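Local coordinates for Aac(6')-Ih protein (Acinetobacter baumannii, PDB 4E8O) that probably transfers an acetyl group from acetyl coenzyme A to the 6'-amine of aminoglycoside antibiotics, a route to drug resistance, at residues M78-R84 / V96-I102; E86-G90 / T156-Y161; W35-R39 / H50-M54; A61-L66 / Q120-W124. All coordinates share one frame; numbering follows the deposited sequence.

Contact 1: M78-R84 / V96-I102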
loop_
_atom_site.group_PDB
_atom_site.type_symbol
_atom_site.label_atom_id
_atom_site.label_comp_id
_atom_site.label_asym_id
_atom_site.label_seq_id
_atom_site.Cartn_x
_atom_site.Cartn_y
_atom_site.Cartn_z
ATOM N N MET B 78 13.111 -1.076 18.935
ATOM C CA MET B 78 13.313 -0.288 17.719
ATOM C C MET B 78 11.987 -0.030 17.023
ATOM O O MET B 78 11.039 -0.798 17.182
ATOM C CB MET B 78 14.243 -1.015 16.745
ATOM C CG MET B 78 13.768 -2.411 16.372
ATOM S SD MET B 78 14.299 -2.944 14.727
ATOM C CE MET B 78 12.991 -2.252 13.720
ATOM N N LEU B 79 11.933 1.049 16.246
ATOM C CA LEU B 79 10.772 1.364 15.424
ATOM C C LEU B 79 11.250 1.935 14.096
ATOM O O LEU B 79 12.253 2.655 14.043
ATOM C CB LEU B 79 9.873 2.385 16.132
ATOM C CG LEU B 79 8.642 2.902 15.375
ATOM C CD1 LEU B 79 7.528 3.245 16.342
ATOM C CD2 LEU B 79 8.982 4.122 14.539
ATOM N N GLU B 80 10.530 1.620 13.026
ATOM C CA GLU B 80 10.775 2.250 11.740
ATOM C C GLU B 80 9.448 2.760 11.197
ATOM O O GLU B 80 8.428 2.082 11.300
ATOM C CB GLU B 80 11.436 1.261 10.765
ATOM C CG GLU B 80 12.758 0.694 11.285
ATOM C CD GLU B 80 13.462 -0.224 10.301
ATOM O OE1 GLU B 80 13.171 -0.161 9.083
ATOM O OE2 GLU B 80 14.324 -1.013 10.750
ATOM N N ALA B 81 9.451 3.957 10.627
ATOM C CA ALA B 81 8.221 4.507 10.073
ATOM C C ALA B 81 8.546 5.289 8.822
ATOM O O ALA B 81 9.706 5.638 8.586
ATOM C CB ALA B 81 7.511 5.392 11.093
ATOM N N SER B 82 7.523 5.564 8.018
ATOM C CA SER B 82 7.712 6.337 6.800
ATOM C C SER B 82 6.554 7.294 6.593
ATOM O O SER B 82 5.500 7.158 7.224
ATOM C CB SER B 82 7.816 5.411 5.593
ATOM O OG SER B 82 6.640 4.633 5.445
ATOM N N ILE B 83 6.761 8.272 5.716
ATOM C CA ILE B 83 5.674 9.106 5.231
ATOM C C ILE B 83 5.303 8.582 3.847
ATOM O O ILE B 83 6.176 8.435 2.989
ATOM C CB ILE B 83 6.085 10.585 5.116
ATOM C CG1 ILE B 83 6.664 11.100 6.441
ATOM C CG2 ILE B 83 4.897 11.423 4.670
ATOM C CD1 ILE B 83 5.686 11.073 7.611
ATOM N N ARG B 84 4.020 8.289 3.635
ATOM C CA ARG B 84 3.557 7.712 2.370
ATOM C C ARG B 84 2.724 8.720 1.601
ATOM O O ARG B 84 1.825 9.340 2.172
ATOM C CB ARG B 84 2.701 6.470 2.627
ATOM C CG ARG B 84 3.393 5.354 3.382
ATOM C CD ARG B 84 4.587 4.821 2.618
ATOM N NE ARG B 84 5.046 3.540 3.154
ATOM C CZ ARG B 84 4.568 2.359 2.768
ATOM N NH1 ARG B 84 3.616 2.292 1.841
ATOM N NH2 ARG B 84 5.046 1.244 3.303
ATOM N N VAL B 96 0.251 10.232 4.662
ATOM C CA VAL B 96 -0.003 9.641 5.974
ATOM C C VAL B 96 1.294 9.054 6.523
ATOM O O VAL B 96 2.188 8.690 5.755
ATOM C CB VAL B 96 -1.057 8.502 5.907
ATOM C CG1 VAL B 96 -2.397 9.021 5.419
ATOM C CG2 VAL B 96 -0.568 7.364 5.008
ATOM N N ALA B 97 1.402 8.952 7.845
ATOM C CA ALA B 97 2.536 8.252 8.439
ATOM C C ALA B 97 2.242 6.766 8.338
ATOM O O ALA B 97 1.080 6.374 8.281
ATOM C CB ALA B 97 2.720 8.657 9.882
ATOM N N PHE B 98 3.275 5.933 8.301
ATOM C CA PHE B 98 3.047 4.493 8.224
ATOM C C PHE B 98 4.055 3.743 9.078
ATOM O O PHE B 98 5.257 4.009 8.996
ATOM C CB PHE B 98 3.094 4.016 6.766
ATOM C CG PHE B 98 2.704 2.570 6.581
ATOM C CD1 PHE B 98 1.394 2.219 6.285
ATOM C CD2 PHE B 98 3.654 1.565 6.679
ATOM C CE1 PHE B 98 1.036 0.890 6.107
ATOM C CE2 PHE B 98 3.307 0.234 6.502
ATOM C CZ PHE B 98 1.995 -0.105 6.216
ATOM N N LEU B 99 3.562 2.817 9.900
ATOM C CA LEU B 99 4.424 2.023 10.773
ATOM C C LEU B 99 5.015 0.860 9.993
ATOM O O LEU B 99 4.296 -0.063 9.601
ATOM C CB LEU B 99 3.639 1.494 11.981
ATOM C CG LEU B 99 4.487 0.811 13.053
ATOM C CD1 LEU B 99 5.442 1.819 13.650
ATOM C CD2 LEU B 99 3.628 0.178 14.140
ATOM N N GLU B 100 6.323 0.907 9.758
ATOM C CA GLU B 100 6.975 -0.133 8.982
ATOM C C GLU B 100 7.338 -1.308 9.871
ATOM O O GLU B 100 7.253 -2.459 9.446
ATOM C CB GLU B 100 8.223 0.415 8.291
ATOM C CG GLU B 100 7.960 1.617 7.393
ATOM C CD GLU B 100 7.432 1.230 6.030
ATOM O OE1 GLU B 100 7.368 0.021 5.734
ATOM O OE2 GLU B 100 7.084 2.139 5.243
ATOM N N GLY B 101 7.734 -1.021 11.107
ATOM C CA GLY B 101 8.121 -2.075 12.019
ATOM C C GLY B 101 8.345 -1.574 13.426
ATOM O O GLY B 101 8.861 -0.474 13.636
ATOM N N ILE B 102 7.951 -2.390 14.394
ATOM C CA ILE B 102 8.229 -2.095 15.785
ATOM C C ILE B 102 8.604 -3.399 16.473
ATOM O O ILE B 102 8.029 -4.452 16.184
ATOM C CB ILE B 102 7.021 -1.418 16.468
ATOM C CG1 ILE B 102 7.364 -1.017 17.906
ATOM C CG2 ILE B 102 5.783 -2.309 16.386
ATOM C CD1 ILE B 102 6.247 -0.283 18.620
#

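Contact 2: E86-G90 / T156-Y161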
loop_
_atom_site.group_PDB
_atom_site.type_symbol
_atom_site.label_atom_id
_atom_site.label_comp_id
_atom_site.label_asym_id
_atom_site.label_seq_id
_atom_site.Cartn_x
_atom_site.Cartn_y
_atom_site.Cartn_z
ATOM N N GLU B 86 1.433 7.808 -1.579
ATOM C CA GLU B 86 0.512 7.022 -2.385
ATOM C C GLU B 86 -0.562 6.430 -1.476
ATOM O O GLU B 86 -0.344 6.290 -0.268
ATOM C CB GLU B 86 1.276 5.936 -3.146
ATOM C CG GLU B 86 2.211 6.501 -4.214
ATOM C CD GLU B 86 3.069 5.437 -4.859
ATOM O OE1 GLU B 86 3.086 4.300 -4.341
ATOM O OE2 GLU B 86 3.729 5.733 -5.879
ATOM N N TYR B 87 -1.715 6.091 -2.047
ATOM C CA TYR B 87 -2.862 5.653 -1.245
ATOM C C TYR B 87 -2.587 4.454 -0.338
ATOM O O TYR B 87 -2.215 3.377 -0.813
ATOM C CB TYR B 87 -4.075 5.346 -2.129
ATOM C CG TYR B 87 -5.239 4.824 -1.322
ATOM C CD1 TYR B 87 -5.970 5.672 -0.502
ATOM C CD2 TYR B 87 -5.590 3.480 -1.354
ATOM C CE1 TYR B 87 -7.027 5.203 0.252
ATOM C CE2 TYR B 87 -6.647 3.001 -0.602
ATOM C CZ TYR B 87 -7.358 3.868 0.196
ATOM O OH TYR B 87 -8.410 3.397 0.944
ATOM N N VAL B 88 -2.770 4.648 0.969
ATOM C CA VAL B 88 -2.696 3.540 1.921
ATOM C C VAL B 88 -4.105 3.113 2.314
ATOM O O VAL B 88 -4.921 3.951 2.715
ATOM C CB VAL B 88 -1.910 3.912 3.201
ATOM C CG1 VAL B 88 -1.941 2.759 4.189
ATOM C CG2 VAL B 88 -0.463 4.274 2.871
ATOM N N ASN B 89 -4.388 1.816 2.193
ATOM C CA ASN B 89 -5.700 1.273 2.545
ATOM C C ASN B 89 -6.205 1.716 3.923
ATOM O O ASN B 89 -5.452 1.724 4.902
ATOM C CB ASN B 89 -5.688 -0.258 2.457
ATOM C CG ASN B 89 -5.637 -0.761 1.023
ATOM O OD1 ASN B 89 -4.684 -1.425 0.616
ATOM N ND2 ASN B 89 -6.671 -0.450 0.252
ATOM N N GLY B 90 -7.477 2.106 3.988
ATOM C CA GLY B 90 -8.091 2.487 5.248
ATOM C C GLY B 90 -7.993 3.963 5.586
ATOM O O GLY B 90 -8.615 4.415 6.548
ATOM N N THR B 156 -9.053 -1.101 10.035
ATOM C CA THR B 156 -9.784 -0.384 8.986
ATOM C C THR B 156 -10.297 -1.286 7.864
ATOM O O THR B 156 -11.433 -1.138 7.410
ATOM C CB THR B 156 -8.932 0.733 8.366
ATOM O OG1 THR B 156 -7.661 0.202 7.967
ATOM C CG2 THR B 156 -8.716 1.845 9.369
ATOM N N GLU B 157 -9.445 -2.205 7.417
ATOM C CA GLU B 157 -9.755 -3.072 6.288
ATOM C C GLU B 157 -8.974 -4.377 6.359
ATOM O O GLU B 157 -7.854 -4.417 6.889
ATOM C CB GLU B 157 -9.386 -2.382 4.967
ATOM C CG GLU B 157 -10.391 -1.370 4.442
ATOM C CD GLU B 157 -9.899 -0.686 3.175
ATOM O OE1 GLU B 157 -9.092 -1.299 2.440
ATOM O OE2 GLU B 157 -10.307 0.468 2.921
ATOM N N ARG B 158 -9.564 -5.432 5.800
ATOM C CA ARG B 158 -8.859 -6.685 5.574
ATOM C C ARG B 158 -8.759 -6.889 4.062
ATOM O O ARG B 158 -9.755 -6.748 3.341
ATOM C CB ARG B 158 -9.590 -7.839 6.268
ATOM C CG ARG B 158 -9.851 -7.544 7.736
ATOM C CD ARG B 158 -10.107 -8.779 8.579
ATOM N NE ARG B 158 -9.966 -8.447 9.992
ATOM C CZ ARG B 158 -9.695 -9.323 10.951
ATOM N NH1 ARG B 158 -9.545 -10.608 10.658
ATOM N NH2 ARG B 158 -9.575 -8.914 12.206
ATOM N N VAL B 159 -7.552 -7.204 3.589
ATOM C CA VAL B 159 -7.220 -7.125 2.165
ATOM C C VAL B 159 -6.448 -8.373 1.708
ATOM O O VAL B 159 -5.614 -8.895 2.447
ATOM C CB VAL B 159 -6.354 -5.864 1.901
ATOM C CG1 VAL B 159 -5.894 -5.802 0.464
ATOM C CG2 VAL B 159 -7.116 -4.592 2.259
ATOM N N VAL B 160 -6.741 -8.864 0.504
ATOM C CA VAL B 160 -5.944 -9.928 -0.108
ATOM C C VAL B 160 -5.143 -9.320 -1.256
ATOM O O VAL B 160 -5.711 -8.632 -2.105
ATOM C CB VAL B 160 -6.829 -11.074 -0.641
ATOM C CG1 VAL B 160 -5.974 -12.166 -1.273
ATOM C CG2 VAL B 160 -7.675 -11.662 0.475
ATOM N N TYR B 161 -3.830 -9.548 -1.280
ATOM C CA TYR B 161 -2.990 -9.007 -2.351
ATOM C C TYR B 161 -2.725 -10.048 -3.429
ATOM O O TYR B 161 -2.640 -11.248 -3.145
ATOM C CB TYR B 161 -1.671 -8.442 -1.797
ATOM C CG TYR B 161 -1.799 -7.022 -1.281
ATOM C CD1 TYR B 161 -2.229 -6.772 0.012
ATOM C CD2 TYR B 161 -1.501 -5.936 -2.093
ATOM C CE1 TYR B 161 -2.358 -5.484 0.485
ATOM C CE2 TYR B 161 -1.627 -4.639 -1.627
ATOM C CZ TYR B 161 -2.057 -4.425 -0.338
ATOM O OH TYR B 161 -2.189 -3.142 0.141
HETATM O O HOH W 1 -5.708 1.965 7.677
#

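Contact 3: W35-R39 / H50-M54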
loop_
_atom_site.group_PDB
_atom_site.type_symbol
_atom_site.label_atom_id
_atom_site.label_comp_id
_atom_site.label_asym_id
_atom_site.label_seq_id
_atom_site.Cartn_x
_atom_site.Cartn_y
_atom_site.Cartn_z
ATOM N N TRP B 35 21.041 -1.577 15.972
ATOM C CA TRP B 35 19.855 -1.561 15.121
ATOM C C TRP B 35 19.702 -2.901 14.419
ATOM O O TRP B 35 18.604 -3.459 14.365
ATOM C CB TRP B 35 19.968 -0.430 14.093
ATOM C CG TRP B 35 18.745 -0.232 13.227
ATOM C CD1 TRP B 35 17.513 -0.802 13.392
ATOM C CD2 TRP B 35 18.651 0.595 12.058
ATOM N NE1 TRP B 35 16.664 -0.379 12.397
ATOM C CE2 TRP B 35 17.337 0.479 11.568
ATOM C CE3 TRP B 35 19.551 1.427 11.385
ATOM C CZ2 TRP B 35 16.900 1.161 10.429
ATOM C CZ3 TRP B 35 19.119 2.102 10.260
ATOM C CH2 TRP B 35 17.805 1.966 9.791
ATOM N N LEU B 36 20.811 -3.419 13.894
ATOM C CA LEU B 36 20.821 -4.698 13.180
ATOM C C LEU B 36 20.415 -5.857 14.083
ATOM O O LEU B 36 19.617 -6.710 13.688
ATOM C CB LEU B 36 22.212 -4.963 12.591
ATOM C CG LEU B 36 22.430 -6.310 11.898
ATOM C CD1 LEU B 36 21.553 -6.408 10.674
ATOM C CD2 LEU B 36 23.889 -6.518 11.520
ATOM N N ALA B 37 20.968 -5.880 15.292
ATOM C CA ALA B 37 20.704 -6.948 16.251
ATOM C C ALA B 37 19.218 -7.118 16.571
ATOM O O ALA B 37 18.742 -8.242 16.731
ATOM C CB ALA B 37 21.505 -6.719 17.528
ATOM N N LEU B 38 18.497 -6.006 16.678
ATOM C CA LEU B 38 17.058 -6.044 16.919
ATOM C C LEU B 38 16.282 -6.260 15.623
ATOM O O LEU B 38 15.278 -6.974 15.606
ATOM C CB LEU B 38 16.588 -4.758 17.602
ATOM C CG LEU B 38 17.119 -4.525 19.016
ATOM C CD1 LEU B 38 16.588 -3.226 19.584
ATOM C CD2 LEU B 38 16.726 -5.683 19.904
ATOM N N ARG B 39 16.757 -5.641 14.544
ATOM C CA ARG B 39 16.112 -5.743 13.239
ATOM C C ARG B 39 16.082 -7.181 12.742
ATOM O O ARG B 39 15.127 -7.590 12.080
ATOM C CB ARG B 39 16.844 -4.863 12.218
ATOM C CG ARG B 39 15.983 -4.385 11.065
ATOM C CD ARG B 39 16.733 -3.375 10.207
ATOM N NE ARG B 39 15.832 -2.605 9.355
ATOM C CZ ARG B 39 15.704 -2.779 8.045
ATOM N NH1 ARG B 39 16.427 -3.695 7.415
ATOM N NH2 ARG B 39 14.851 -2.029 7.358
ATOM N N HIS B 50 20.058 -6.302 5.077
ATOM C CA HIS B 50 19.704 -5.381 6.156
ATOM C C HIS B 50 20.535 -4.094 6.082
ATOM O O HIS B 50 19.988 -2.995 5.966
ATOM C CB HIS B 50 19.936 -6.046 7.518
ATOM C CG HIS B 50 18.792 -6.885 8.002
ATOM N ND1 HIS B 50 17.575 -6.347 8.358
ATOM C CD2 HIS B 50 18.697 -8.217 8.228
ATOM C CE1 HIS B 50 16.770 -7.315 8.762
ATOM N NE2 HIS B 50 17.428 -8.458 8.695
ATOM N N LEU B 51 21.857 -4.246 6.149
ATOM C CA LEU B 51 22.782 -3.111 6.179
ATOM C C LEU B 51 22.648 -2.193 4.967
ATOM O O LEU B 51 22.744 -0.970 5.093
ATOM C CB LEU B 51 24.229 -3.601 6.308
ATOM C CG LEU B 51 24.656 -4.084 7.693
ATOM C CD1 LEU B 51 26.105 -4.554 7.701
ATOM C CD2 LEU B 51 24.451 -2.980 8.720
ATOM N N GLN B 52 22.433 -2.785 3.797
ATOM C CA GLN B 52 22.258 -2.014 2.572
ATOM C C GLN B 52 21.026 -1.128 2.718
ATOM O O GLN B 52 21.039 0.039 2.333
ATOM C CB GLN B 52 22.108 -2.959 1.375
ATOM C CG GLN B 52 22.873 -2.544 0.122
ATOM C CD GLN B 52 22.935 -3.657 -0.914
ATOM O OE1 GLN B 52 22.836 -4.838 -0.580
ATOM N NE2 GLN B 52 23.098 -3.282 -2.177
ATOM N N GLU B 53 19.970 -1.680 3.305
ATOM C CA GLU B 53 18.732 -0.937 3.499
ATOM C C GLU B 53 18.877 0.097 4.614
ATOM O O GLU B 53 18.453 1.240 4.460
ATOM C CB GLU B 53 17.582 -1.898 3.812
ATOM C CG GLU B 53 16.199 -1.261 3.743
ATOM C CD GLU B 53 15.089 -2.253 4.032
ATOM O OE1 GLU B 53 15.405 -3.417 4.359
ATOM O OE2 GLU B 53 13.903 -1.872 3.930
ATOM N N MET B 54 19.481 -0.312 5.730
ATOM C CA MET B 54 19.687 0.570 6.879
ATOM C C MET B 54 20.474 1.834 6.518
ATOM O O MET B 54 20.148 2.924 6.992
ATOM C CB MET B 54 20.386 -0.190 8.017
ATOM C CG MET B 54 19.494 -1.206 8.723
ATOM S SD MET B 54 20.402 -2.616 9.386
ATOM C CE MET B 54 21.438 -1.809 10.606
#

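Contact 4: A61-L66 / Q120-W124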
loop_
_atom_site.group_PDB
_atom_site.type_symbol
_atom_site.label_atom_id
_atom_site.label_comp_id
_atom_site.label_asym_id
_atom_site.label_seq_id
_atom_site.Cartn_x
_atom_site.Cartn_y
_atom_site.Cartn_z
ATOM N N ALA B 61 14.665 11.695 4.303
ATOM C CA ALA B 61 13.847 12.629 5.076
ATOM C C ALA B 61 12.453 12.092 5.385
ATOM O O ALA B 61 11.834 12.499 6.367
ATOM C CB ALA B 61 13.753 13.968 4.350
ATOM N N HIS B 62 11.958 11.190 4.541
ATOM C CA HIS B 62 10.620 10.622 4.716
ATOM C C HIS B 62 10.637 9.344 5.555
ATOM O O HIS B 62 9.630 8.632 5.644
ATOM C CB HIS B 62 9.987 10.332 3.354
ATOM C CG HIS B 62 10.667 9.235 2.593
ATOM N ND1 HIS B 62 11.872 9.410 1.944
ATOM C CD2 HIS B 62 10.309 7.947 2.377
ATOM C CE1 HIS B 62 12.225 8.278 1.361
ATOM N NE2 HIS B 62 11.293 7.375 1.608
ATOM N N ARG B 63 11.780 9.056 6.170
ATOM C CA ARG B 63 11.924 7.861 6.994
ATOM C C ARG B 63 12.350 8.205 8.415
ATOM O O ARG B 63 13.153 9.122 8.633
ATOM C CB ARG B 63 12.947 6.904 6.373
ATOM C CG ARG B 63 12.563 6.376 4.999
ATOM C CD ARG B 63 11.316 5.514 5.061
ATOM N NE ARG B 63 11.449 4.429 6.030
ATOM C CZ ARG B 63 11.230 3.144 5.759
ATOM N NH1 ARG B 63 10.860 2.770 4.539
ATOM N NH2 ARG B 63 11.382 2.232 6.708
ATOM N N LEU B 64 11.811 7.468 9.382
ATOM C CA LEU B 64 12.213 7.636 10.774
ATOM C C LEU B 64 12.558 6.275 11.359
ATOM O O LEU B 64 11.810 5.305 11.183
ATOM C CB LEU B 64 11.098 8.292 11.599
ATOM C CG LEU B 64 11.499 8.700 13.023
ATOM C CD1 LEU B 64 12.397 9.930 13.005
ATOM C CD2 LEU B 64 10.288 8.945 13.912
ATOM N N GLN B 65 13.692 6.200 12.046
ATOM C CA GLN B 65 14.084 4.963 12.707
ATOM C C GLN B 65 14.604 5.275 14.102
ATOM O O GLN B 65 15.473 6.137 14.274
ATOM C CB GLN B 65 15.125 4.205 11.873
ATOM C CG GLN B 65 16.211 5.085 11.258
ATOM C CD GLN B 65 15.809 5.676 9.918
ATOM O OE1 GLN B 65 15.105 5.042 9.128
ATOM N NE2 GLN B 65 16.258 6.900 9.656
ATOM N N LEU B 66 14.061 4.590 15.103
ATOM C CA LEU B 66 14.399 4.900 16.489
ATOM C C LEU B 66 14.908 3.671 17.236
ATOM O O LEU B 66 14.606 2.535 16.859
ATOM C CB LEU B 66 13.179 5.475 17.219
ATOM C CG LEU B 66 12.403 6.601 16.538
ATOM C CD1 LEU B 66 11.178 6.968 17.351
ATOM C CD2 LEU B 66 13.270 7.828 16.344
ATOM N N GLN B 120 6.572 9.307 19.366
ATOM C CA GLN B 120 7.639 10.049 18.701
ATOM C C GLN B 120 7.392 10.155 17.200
ATOM O O GLN B 120 7.758 11.151 16.579
ATOM C CB GLN B 120 9.004 9.410 18.975
ATOM C CG GLN B 120 9.492 9.592 20.411
ATOM C CD GLN B 120 9.691 11.052 20.788
ATOM O OE1 GLN B 120 10.300 11.824 20.043
ATOM N NE2 GLN B 120 9.169 11.438 21.948
ATOM N N VAL B 121 6.766 9.134 16.619
ATOM C CA VAL B 121 6.411 9.167 15.200
ATOM C C VAL B 121 5.369 10.249 14.922
ATOM O O VAL B 121 5.462 10.966 13.923
ATOM C CB VAL B 121 5.855 7.818 14.724
ATOM C CG1 VAL B 121 5.611 7.837 13.220
ATOM C CG2 VAL B 121 6.815 6.704 15.080
ATOM N N GLU B 122 4.381 10.360 15.809
ATOM C CA GLU B 122 3.282 11.312 15.643
ATOM C C GLU B 122 3.766 12.754 15.676
ATOM O O GLU B 122 3.327 13.579 14.874
ATOM C CB GLU B 122 2.204 11.088 16.715
ATOM C CG GLU B 122 1.528 9.723 16.629
ATOM C CD GLU B 122 0.367 9.571 17.597
ATOM O OE1 GLU B 122 -0.113 10.595 18.135
ATOM O OE2 GLU B 122 -0.073 8.422 17.812
ATOM N N ILE B 123 4.662 13.053 16.616
ATOM C CA ILE B 123 5.304 14.363 16.683
ATOM C C ILE B 123 6.011 14.628 15.360
ATOM O O ILE B 123 5.890 15.707 14.781
ATOM C CB ILE B 123 6.332 14.423 17.830
ATOM C CG1 ILE B 123 5.647 14.147 19.171
ATOM C CG2 ILE B 123 7.042 15.768 17.849
ATOM C CD1 ILE B 123 6.597 14.086 20.356
ATOM N N TRP B 124 6.732 13.617 14.883
ATOM C CA TRP B 124 7.441 13.686 13.610
ATOM C C TRP B 124 6.488 13.771 12.418
ATOM O O TRP B 124 6.694 14.572 11.509
ATOM C CB TRP B 124 8.363 12.470 13.471
ATOM C CG TRP B 124 9.013 12.336 12.118
ATOM C CD1 TRP B 124 9.980 13.141 11.587
ATOM C CD2 TRP B 124 8.757 11.320 11.140
ATOM N NE1 TRP B 124 10.331 12.695 10.338
ATOM C CE2 TRP B 124 9.594 11.577 10.039
ATOM C CE3 TRP B 124 7.896 10.221 11.089
ATOM C CZ2 TRP B 124 9.596 10.772 8.896
ATOM C CZ3 TRP B 124 7.899 9.423 9.960
ATOM C CH2 TRP B 124 8.746 9.700 8.879
#

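Contact 1: M78-R84 / V96-I102
M78 O lies 3.4 Å from I102 CA, a CA-H...O contact at one end of an antiparallel hairpin. These are two central strands of the GNAT sheet. L79 forms a non-hydrogen-bonded pair with I102. The L79 and L99 side chains cross at about a right angle, CD1 to CD1 3.7 Å, on the sheet face packed against helix 113-127. Opposite E80, E100 and G101 form a classic beta bulge in strand 96-104. E80 N reaches G101 O at 2.7 Å. E80 O accepts two N-H groups from one face of its plane, E100 N at 2.9 Å and G101 N at 3.2 Å. In other GNAT enzymes such a bulge splays this strand from its parallel neighbour, here probably 132-138, to admit acetyl coenzyme A. The carboxylate of E80 forms a salt bridge with R39. A81 then pairs with L99, and S82 exchanges two backbone bonds with F98. S82 OG, at chi1 60°, donates to the anti lone pair of E100 OE2. I83 and A97 form a non-hydrogen-bonded pair, CD1 loosely beside CB. R84 bends at chi2 (-62°), which folds its chain back over the F98 ring. Its CZ stands 4.4 Å from the F98 centroid, a cation-pi contact. R84 NE donates in the guanidinium plane, shared between S82 OG and E100 OE2. R84 NH2 joins it on E100 OE2 at 3.0 Å, the third donor there after S82 OG and NE.

Contact 2: E86-G90 / T156-Y161
G90 and T156 bring the two backbones closest, CA to CA 5.0 Å, where a loop with no regular structure meets strand 156-161 with chain directions 126° apart. G90 has a positive phi of 91°, a conformation that suits glycine. Having no side chain, it lets T156 OG1 come within 3.6 Å of its CA. A water joins the same region. It donates to N89 O at 2.8 Å and is hydrogen-bonded to T156 OG1 at 2.6 Å. E157 extends its chain beyond CG and sets its carboxylate beside the loop. E157 OE1 is 3.4 Å from N89 ND2, and OE2 is equally far from G90 N. The amide and carboxylate planes are 57° apart. Within the loop, Y87 OH takes a weak bond from G90 N. N89 OD1 faces Y161 OH at 3.1 Å, the two side chains coming from opposite directions. That hydroxyl has its firm partner in Y161 OH of the second subunit. Strand 154-165 pairs antiparallel with a strand of the second subunit, so the sheet runs on across the dimer interface. G90 O accepts a bond from K163 NZ of that chain. The water bridge from N89 O to T156 OG1 and these bonds to the second subunit imply that the loop is anchored as part of the dimer interface.

Contact 3: W35-R39 / H50-M54
R39 NH1 is gripped by two groups of the opposing helix. It donates to H50 ND1 at 3.0 Å and to E53 OE1 at 3.2 Å, the second bond being part of a salt bridge. The two acceptors meet it differently. E53 OE1 lies in the guanidinium plane but is approached from above its own carboxylate plane, 63° out of it. H50 ND1 is tilted somewhat out of the guanidinium plane, and the imidazole stands nearly perpendicular to it. ND1 accepts, consistent with NE2 carrying the proton; NE2 makes a weak bond to W43 O. R39 NE makes a salt bridge with E80 on the sheet. The arginine reaches this far because its chain runs extended from CG to NE, with CG anti to the backbone N (chi1 -154°). The two helices, 32-42 and 47-57, are the pair that follows the first strand of the GNAT fold, and here their axes stand 11.0 Å apart at 120°. Beside the arginine lies the apolar layer. M54 CG sits squarely over the six-membered ring of W35, 3.5 Å from its centroid, as a CH-pi contact. M54 SD is over the same face at 4.7 Å, a Met-aromatic contact. The thioether bends at its end, and CE comes to 3.8 Å from L36 CB. The R39 and M54 side chains run past each other in opposite directions, CD against CG. L36 CD1 packs on H50 CB at 3.6 Å. W35 NE1 is hydrogen-bonded to E80 OE2.

Contact 4: A61-L66 / Q120-W124
L64 CB sits over the face of the six-membered ring of W124. It is 3.6 Å from the ring centroid and only 5° off the normal, a CH-pi contact. The two side chains run past each other in opposite directions. W124 has CG trans to its own backbone N (chi1 172°) and stretches from the helix across the strand, while L64 reaches back toward the helix. A chi2 of 73° on L64 swings its CD2 toward W124 CE3, 3.9 Å away, and toward W124 CD2. The same methyl is 4.3 Å from V121 CG2. At its outer rim the indole meets the backbone before the strand. H62 O lies near the ring plane, 3.5 Å from W124 CH2, and A61 O is in plane beside W124 CZ2 at 3.8 Å. The arrangement is the helix-on-sheet packing of the GNAT fold. Helix 113-127 packs on one face of the sheet, roughly antiparallel to strand 63-66, their axes 10.1 Å apart. F128 meets the W124 ring at a steep angle. Further along the strand, L66 brings CD1 to Q120 CB at 3.7 Å. The two side chains cross at about a right angle. The amide of Q120 leads away from the strand, and the aliphatic CB is what rests against L66.

How the contacts relate
Contacts 1, 3 and 4 share the core. Contact 4 borders contact 1 through the neighbouring strand, with A81 N 2.8 Å from L64 O, and L79 packs on V121. Contact 3 joins contact 1 through E80. It also touches contact 4 directly, W35 CH2 to Q65 CG 3.8 Å. The two helices of contact 3 thus lie against the sheet face opposite helix 113-127. Contact 2 lies outward at the dimer interface, its centre about 15 Å from that of contact 1, with V88 CG2 packed 3.8 Å from V96 CG2. It does not touch contacts 3 or 4. The bulge in contact 1 probably lies near where acetyl coenzyme A enters between strands 96-104 and 132-138, as in other GNAT enzymes.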